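Local coordinates for protein probable arylamine n-acetyl transferase (Mycobacterium abscessus, PDB 4GUZ) that probably transfers the acetyl group of acetyl coenzyme A to arylamine substrates, at residues E17-A20 with F21-F24; I232-R236 with E237-I241. All blocks are in the same frame, centred on the assembly; numbering follows the deposited sequence.

Both contacts are local, each formed within one continuous run of chain, and they lie far apart: their centres are 28 Å from each other and their nearest atoms about 18 Å. They hold different elements: contact 1 ends helix 15-21 in the helical N-terminal region, and contact 2 is the turn end of the hairpin 229-234/237-242 in the five-stranded antiparallel sheet. Each is partly buried and centred 17 Å from the middle of the chain. Residues 17-24 combine helix-end backbone bonds with aromatic and aliphatic packing, whereas residues 232-241 rely on paired strand bonds, a buried leucine face and a water-linked polar face.

Contact 1 of 2, residues E17-A20 with F21-F24; sequences EYLA and FIGF
A Schellman motif ends helix 15-21, with Leu19 and Phe24 meeting across it through both backbone and side chains. Phe24 N donates to Leu19 O at 2.7 Å, and Gly23 N donates to Ala20 O at 3.1 Å. The second donor stands 71° out of the carbonyl plane, well off a lone pair. Gly23, at phi 66°, is the first residue to leave helical geometry, and its positive phi turns the chain out of the helix. Just before the cap the i to i+4 pattern still holds, Phe21 N bonding Glu17 O and Ile22 N bonding Tyr18 O.

Side chains pack along the same turns. Ile22 CG2 lies over one face of the Tyr18 ring, a CH-pi contact 4.0 Å from the ring centroid and displaced toward the rim; Ile22 CD1 comes 3.7 Å from Tyr18 CE2. Both branches can reach the ring because CG1 sits between the backbone N and the carbonyl carbon (chi1 67°) while CG2 lies beside the N. Leu19 and Phe24 run side by side, Leu19 CD2 sitting oblique to the Phe24 ring, 3.8 Å from Phe24 CD2, and both side chains touch Leu38 of helix 32-45. At its polar end Tyr18 OH hydrogen-bonds His42 ND1.

The buried Tyr18 is therefore covered on one face by Ile22 and tied at its hydroxyl to helix 32-45, while the carbonyls of Leu19 and Ala20 find donors in Phe24 and Gly23.

Contact 2 of 2, residues I232-R236 with E237-I241; sequences ILDHR and ELHEI
Ile232 and His239 pair across a beta hairpin with a two-residue loop, His235-Arg236, in a type II' turn that runs from Asp234 to Glu237. Backbone bonds supply the framework. In the hydrogen-bonded pair Ile232/His239, His239 N reaches Ile232 O at 2.8 Å and Ile232 N returns to His239 O. Asp234 and Glu237, next to the turn, form the other such pair: Asp234 N donates to Glu237 O at 2.8 Å, and Glu237 N returns to Asp234 O at 2.9 Å, this last donor lying 53° out of the carbonyl plane as the chain reverses. His235, with phi 69° and psi -97°, takes the first corner. Between the two lies the non-hydrogen-bonded pair Leu233/Leu238, where Leu233 CA makes a C-H...O contact of 3.5 Å with Glu237 O.

Apolar contacts fall on both faces. On one, Leu233 CD1 packs loosely against Leu238 CB at 4.4 Å, and both leucines meet helix 254-263. On the other, Ile232 and Ile241 touch through their terminal methyls, CD1 to CD1 at 3.8 Å.

Polar side chains share the face of Ile232. The His239 ring stands over the strand pair, its CG and CD2 near Ile232 O and its NE2 near Asp234 CB. A water in the plane of this ring pairs with His239 NE2 at 2.9 Å and donates a weak bond to Asp234 OD2. His239 ND1 is bonded to Arg247 NH1 on the next strand.

These two partners limit the rotation of the His239 ring. Because Arg247 NH1 can only donate, ND1 acts as acceptor, most consistent with a neutral imidazole carrying its proton on NE2, the nitrogen facing the water.

Contact 1 of 2, residues E17-A20 with F21-F24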
ATOM      1  N   GLU A  17       7.413  -3.801  18.877  1.00 27.72           N
ATOM      2  CA  GLU A  17       6.890  -2.452  18.664  1.00 27.95           C
ATOM      3  C   GLU A  17       5.936  -2.419  17.461  1.00 29.89           C
ATOM      4  O   GLU A  17       4.870  -1.805  17.533  1.00 27.09           O
ATOM      5  CB  GLU A  17       8.047  -1.487  18.448  1.00 29.46           C
ATOM      6  CG  GLU A  17       7.653  -0.036  18.629  1.00 35.32           C
ATOM      7  CD  GLU A  17       8.698   0.976  18.210  1.00 48.30           C
ATOM      8  OE1 GLU A  17       9.893   0.620  18.080  1.00 34.67           O
ATOM      9  OE2 GLU A  17       8.309   2.151  18.041  1.00 45.73           O
ATOM     10  N   TYR A  18       6.328  -3.086  16.368  1.00 27.20           N
ATOM     11  CA  TYR A  18       5.507  -3.149  15.163  1.00 25.72           C
ATOM     12  C   TYR A  18       4.204  -3.880  15.467  1.00 28.74           C
ATOM     13  O   TYR A  18       3.141  -3.393  15.081  1.00 28.15           O
ATOM     14  CB  TYR A  18       6.271  -3.823  13.990  1.00 24.75           C
ATOM     15  CG  TYR A  18       5.365  -4.148  12.814  1.00 23.60           C
ATOM     16  CD1 TYR A  18       5.164  -3.228  11.788  1.00 24.62           C
ATOM     17  CD2 TYR A  18       4.645  -5.340  12.772  1.00 23.90           C
ATOM     18  CE1 TYR A  18       4.283  -3.493  10.742  1.00 25.07           C
ATOM     19  CE2 TYR A  18       3.737  -5.602  11.747  1.00 24.88           C
ATOM     20  CZ  TYR A  18       3.587  -4.687  10.717  1.00 28.87           C
ATOM     21  OH  TYR A  18       2.713  -4.944   9.695  1.00 29.69           O
ATOM     22  N   LEU A  19       4.284  -5.045  16.145  1.00 25.76           N
ATOM     23  CA  LEU A  19       3.103  -5.868  16.431  1.00 25.83           C
ATOM     24  C   LEU A  19       2.132  -5.170  17.380  1.00 30.19           C
ATOM     25  O   LEU A  19       0.925  -5.304  17.202  1.00 29.75           O
ATOM     26  CB  LEU A  19       3.490  -7.253  16.966  1.00 26.29           C
ATOM     27  CG  LEU A  19       4.315  -8.118  15.992  1.00 31.10           C
ATOM     28  CD1 LEU A  19       4.861  -9.377  16.689  1.00 30.88           C
ATOM     29  CD2 LEU A  19       3.508  -8.509  14.761  1.00 31.92           C
ATOM     30  N   ALA A  20       2.648  -4.402  18.355  1.00 27.87           N
ATOM     31  CA  ALA A  20       1.804  -3.652  19.281  1.00 27.67           C
ATOM     32  C   ALA A  20       1.068  -2.539  18.517  1.00 30.25           C
ATOM     33  O   ALA A  20      -0.127  -2.335  18.731  1.00 29.92           O
ATOM     34  CB  ALA A  20       2.648  -3.062  20.406  1.00 28.63           C
ATOM     35  N   PHE A  21       1.779  -1.868  17.583  1.00 26.52           N
ATOM     36  CA  PHE A  21       1.239  -0.786  16.754  1.00 25.71           C
ATOM     37  C   PHE A  21       0.079  -1.258  15.870  1.00 28.86           C
ATOM     38  O   PHE A  21      -0.899  -0.532  15.722  1.00 27.51           O
ATOM     39  CB  PHE A  21       2.331  -0.184  15.859  1.00 26.94           C
ATOM     40  CG  PHE A  21       1.910   1.115  15.206  1.00 28.09           C
ATOM     41  CD1 PHE A  21       2.121   2.333  15.844  1.00 30.46           C
ATOM     42  CD2 PHE A  21       1.310   1.120  13.948  1.00 28.41           C
ATOM     43  CE1 PHE A  21       1.733   3.532  15.239  1.00 30.37           C
ATOM     44  CE2 PHE A  21       0.917   2.321  13.348  1.00 30.19           C
ATOM     45  CZ  PHE A  21       1.139   3.518  13.998  1.00 28.46           C
ATOM     46  N   ILE A  22       0.219  -2.439  15.254  1.00 25.34           N
ATOM     47  CA  ILE A  22      -0.795  -2.984  14.347  1.00 24.58           C
ATOM     48  C   ILE A  22      -1.851  -3.782  15.132  1.00 28.54           C
ATOM     49  O   ILE A  22      -2.771  -4.343  14.541  1.00 29.40           O
ATOM     50  CB  ILE A  22      -0.164  -3.804  13.177  1.00 26.95           C
ATOM     51  CG1 ILE A  22       0.529  -5.114  13.656  1.00 27.47           C
ATOM     52  CG2 ILE A  22       0.767  -2.938  12.327  1.00 25.73           C
ATOM     53  CD1 ILE A  22       0.280  -6.326  12.679  1.00 23.74           C
ATOM     54  N   GLY A  23      -1.743  -3.774  16.458  1.00 26.23           N
ATOM     55  CA  GLY A  23      -2.692  -4.451  17.342  1.00 26.56           C
ATOM     56  C   GLY A  23      -2.673  -5.956  17.213  1.00 29.63           C
ATOM     57  O   GLY A  23      -3.713  -6.606  17.366  1.00 29.76           O
ATOM     58  N   PHE A  24      -1.499  -6.519  16.910  1.00 26.77           N
ATOM     59  CA  PHE A  24      -1.335  -7.962  16.798  1.00 26.58           C
ATOM     60  C   PHE A  24      -0.973  -8.555  18.160  1.00 33.52           C
ATOM     61  O   PHE A  24      -0.083  -8.042  18.847  1.00 32.22           O
ATOM     62  CB  PHE A  24      -0.248  -8.319  15.769  1.00 27.62           C
ATOM     63  CG  PHE A  24      -0.039  -9.799  15.547  1.00 28.22           C
ATOM     64  CD1 PHE A  24      -0.616 -10.442  14.459  1.00 30.32           C
ATOM     65  CD2 PHE A  24       0.760 -10.549  16.413  1.00 29.14           C
ATOM     66  CE1 PHE A  24      -0.417 -11.810  14.249  1.00 30.05           C
ATOM     67  CE2 PHE A  24       0.923 -11.922  16.224  1.00 31.01           C
ATOM     68  CZ  PHE A  24       0.354 -12.537  15.128  1.00 28.95           C
TER

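Contact 2 of 2, residues I232-R236 with E237-I241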
ATOM      1  N   ILE A 232      -9.931   9.182   0.842  1.00 16.87           N
ATOM      2  CA  ILE A 232      -8.830   9.471  -0.061  1.00 16.56           C
ATOM      3  C   ILE A 232      -8.749  10.976  -0.217  1.00 21.32           C
ATOM      4  O   ILE A 232      -9.723  11.580  -0.659  1.00 21.15           O
ATOM      5  CB  ILE A 232      -8.941   8.795  -1.466  1.00 18.47           C
ATOM      6  CG1 ILE A 232      -8.979   7.243  -1.418  1.00 17.83           C
ATOM      7  CG2 ILE A 232      -7.790   9.285  -2.380  1.00 18.26           C
ATOM      8  CD1 ILE A 232      -9.271   6.505  -2.838  1.00 18.71           C
ATOM      9  N   LEU A 233      -7.600  11.566   0.105  1.00 18.36           N
ATOM     10  CA  LEU A 233      -7.345  12.970  -0.177  1.00 17.22           C
ATOM     11  C   LEU A 233      -6.573  13.018  -1.498  1.00 21.07           C
ATOM     12  O   LEU A 233      -5.459  12.493  -1.597  1.00 19.34           O
ATOM     13  CB  LEU A 233      -6.586  13.655   0.972  1.00 16.84           C
ATOM     14  CG  LEU A 233      -6.186  15.111   0.729  1.00 20.46           C
ATOM     15  CD1 LEU A 233      -7.416  16.029   0.695  1.00 20.89           C
ATOM     16  CD2 LEU A 233      -5.197  15.590   1.763  1.00 22.67           C
ATOM     17  N   ASP A 234      -7.204  13.572  -2.536  1.00 18.29           N
ATOM     18  CA  ASP A 234      -6.599  13.659  -3.852  1.00 17.16           C
ATOM     19  C   ASP A 234      -6.221  15.130  -4.029  1.00 21.16           C
ATOM     20  O   ASP A 234      -7.056  15.947  -4.425  1.00 19.28           O
ATOM     21  CB  ASP A 234      -7.581  13.132  -4.927  1.00 19.13           C
ATOM     22  CG  ASP A 234      -6.982  13.005  -6.317  1.00 24.12           C
ATOM     23  OD1 ASP A 234      -5.784  13.325  -6.479  1.00 22.49           O
ATOM     24  OD2 ASP A 234      -7.718  12.585  -7.252  1.00 26.82           O
ATOM     25  N   HIS A 235      -4.989  15.472  -3.600  1.00 19.80           N
ATOM     26  CA  HIS A 235      -4.419  16.827  -3.577  1.00 21.70           C
ATOM     27  C   HIS A 235      -5.189  17.628  -2.507  1.00 25.96           C
ATOM     28  O   HIS A 235      -4.903  17.442  -1.321  1.00 26.59           O
ATOM     29  CB  HIS A 235      -4.411  17.490  -4.974  1.00 23.59           C
ATOM     30  CG  HIS A 235      -3.577  18.727  -5.064  1.00 28.69           C
ATOM     31  ND1 HIS A 235      -2.247  18.733  -4.681  1.00 31.74           N
ATOM     32  CD2 HIS A 235      -3.896  19.949  -5.551  1.00 31.66           C
ATOM     33  CE1 HIS A 235      -1.811  19.961  -4.918  1.00 31.36           C
ATOM     34  NE2 HIS A 235      -2.761  20.726  -5.447  1.00 31.44           N
ATOM     35  N   ARG A 236      -6.201  18.425  -2.895  1.00 21.23           N
ATOM     36  CA  ARG A 236      -7.038  19.194  -1.957  1.00 20.57           C
ATOM     37  C   ARG A 236      -8.501  18.681  -1.955  1.00 21.79           C
ATOM     38  O   ARG A 236      -9.361  19.253  -1.286  1.00 21.30           O
ATOM     39  CB  ARG A 236      -7.000  20.692  -2.325  1.00 19.99           C
ATOM     40  CG  ARG A 236      -5.731  21.409  -1.875  1.00 26.72           C
ATOM     41  CD  ARG A 236      -5.583  22.780  -2.525  1.00 32.93           C
ATOM     42  NE  ARG A 236      -6.738  23.652  -2.289  1.00 38.39           N
ATOM     43  CZ  ARG A 236      -6.829  24.915  -2.701  1.00 55.04           C
ATOM     44  NH1 ARG A 236      -5.826  25.480  -3.365  1.00 38.79           N
ATOM     45  NH2 ARG A 236      -7.918  25.626  -2.438  1.00 43.61           N
ATOM     46  N   GLU A 237      -8.788  17.638  -2.740  1.00 19.11           N
ATOM     47  CA  GLU A 237     -10.135  17.089  -2.838  1.00 18.19           C
ATOM     48  C   GLU A 237     -10.285  15.916  -1.900  1.00 20.84           C
ATOM     49  O   GLU A 237      -9.577  14.924  -2.045  1.00 20.16           O
ATOM     50  CB  GLU A 237     -10.439  16.650  -4.275  1.00 19.41           C
ATOM     51  CG  GLU A 237     -11.921  16.483  -4.564  1.00 28.34           C
ATOM     52  CD  GLU A 237     -12.747  17.755  -4.679  1.00 26.88           C
ATOM     53  OE1 GLU A 237     -12.184  18.828  -4.986  1.00 22.35           O
ATOM     54  OE2 GLU A 237     -13.987  17.642  -4.596  1.00 21.60           O
ATOM     55  N   LEU A 238     -11.213  16.016  -0.959  1.00 18.97           N
ATOM     56  CA  LEU A 238     -11.424  14.919  -0.017  1.00 18.35           C
ATOM     57  C   LEU A 238     -12.528  14.040  -0.513  1.00 20.67           C
ATOM     58  O   LEU A 238     -13.651  14.507  -0.636  1.00 21.51           O
ATOM     59  CB  LEU A 238     -11.747  15.441   1.395  1.00 17.84           C
ATOM     60  CG  LEU A 238     -11.949  14.362   2.490  1.00 22.20           C
ATOM     61  CD1 LEU A 238     -10.676  13.527   2.724  1.00 20.37           C
ATOM     62  CD2 LEU A 238     -12.410  15.008   3.798  1.00 25.57           C
ATOM     63  N   HIS A 239     -12.221  12.766  -0.763  1.00 16.54           N
ATOM     64  CA  HIS A 239     -13.179  11.749  -1.196  1.00 16.41           C
ATOM     65  C   HIS A 239     -13.605  10.917   0.017  1.00 19.77           C
ATOM     66  O   HIS A 239     -12.748  10.412   0.749  1.00 18.53           O
ATOM     67  CB  HIS A 239     -12.582  10.828  -2.285  1.00 17.54           C
ATOM     68  CG  HIS A 239     -12.255  11.500  -3.582  1.00 21.18           C
ATOM     69  ND1 HIS A 239     -12.711  10.993  -4.784  1.00 22.91           N
ATOM     70  CD2 HIS A 239     -11.502  12.597  -3.830  1.00 22.09           C
ATOM     71  CE1 HIS A 239     -12.244  11.804  -5.719  1.00 21.87           C
ATOM     72  NE2 HIS A 239     -11.498  12.775  -5.195  1.00 21.80           N
ATOM     73  N   GLU A 240     -14.914  10.818   0.269  1.00 15.50           N
ATOM     74  CA  GLU A 240     -15.394   9.969   1.373  1.00 15.09           C
ATOM     75  C   GLU A 240     -16.182   8.841   0.744  1.00 19.66           C
ATOM     76  O   GLU A 240     -17.176   9.108   0.080  1.00 20.13           O
ATOM     77  CB  GLU A 240     -16.213  10.790   2.382  1.00 15.87           C
ATOM     78  CG  GLU A 240     -16.813   9.906   3.454  1.00 22.82           C
ATOM     79  CD  GLU A 240     -17.324  10.573   4.709  1.00 35.83           C
ATOM     80  OE1 GLU A 240     -17.314  11.824   4.790  1.00 25.97           O
ATOM     81  OE2 GLU A 240     -17.708   9.822   5.633  1.00 27.79           O
ATOM     82  N   ILE A 241     -15.726   7.582   0.916  1.00 16.11           N
ATOM     83  CA  ILE A 241     -16.308   6.438   0.216  1.00 14.09           C
ATOM     84  C   ILE A 241     -17.075   5.507   1.156  1.00 19.54           C
ATOM     85  O   ILE A 241     -16.538   5.041   2.159  1.00 17.29           O
ATOM     86  CB  ILE A 241     -15.180   5.642  -0.510  1.00 17.06           C
ATOM     87  CG1 ILE A 241     -14.271   6.573  -1.375  1.00 18.06           C
ATOM     88  CG2 ILE A 241     -15.747   4.469  -1.338  1.00 17.29           C
ATOM     89  CD1 ILE A 241     -12.848   6.012  -1.589  1.00 20.90           C
TER
HETATM   90  O   HOH W   1     -10.380  14.571  -7.151  1.00 22.25           O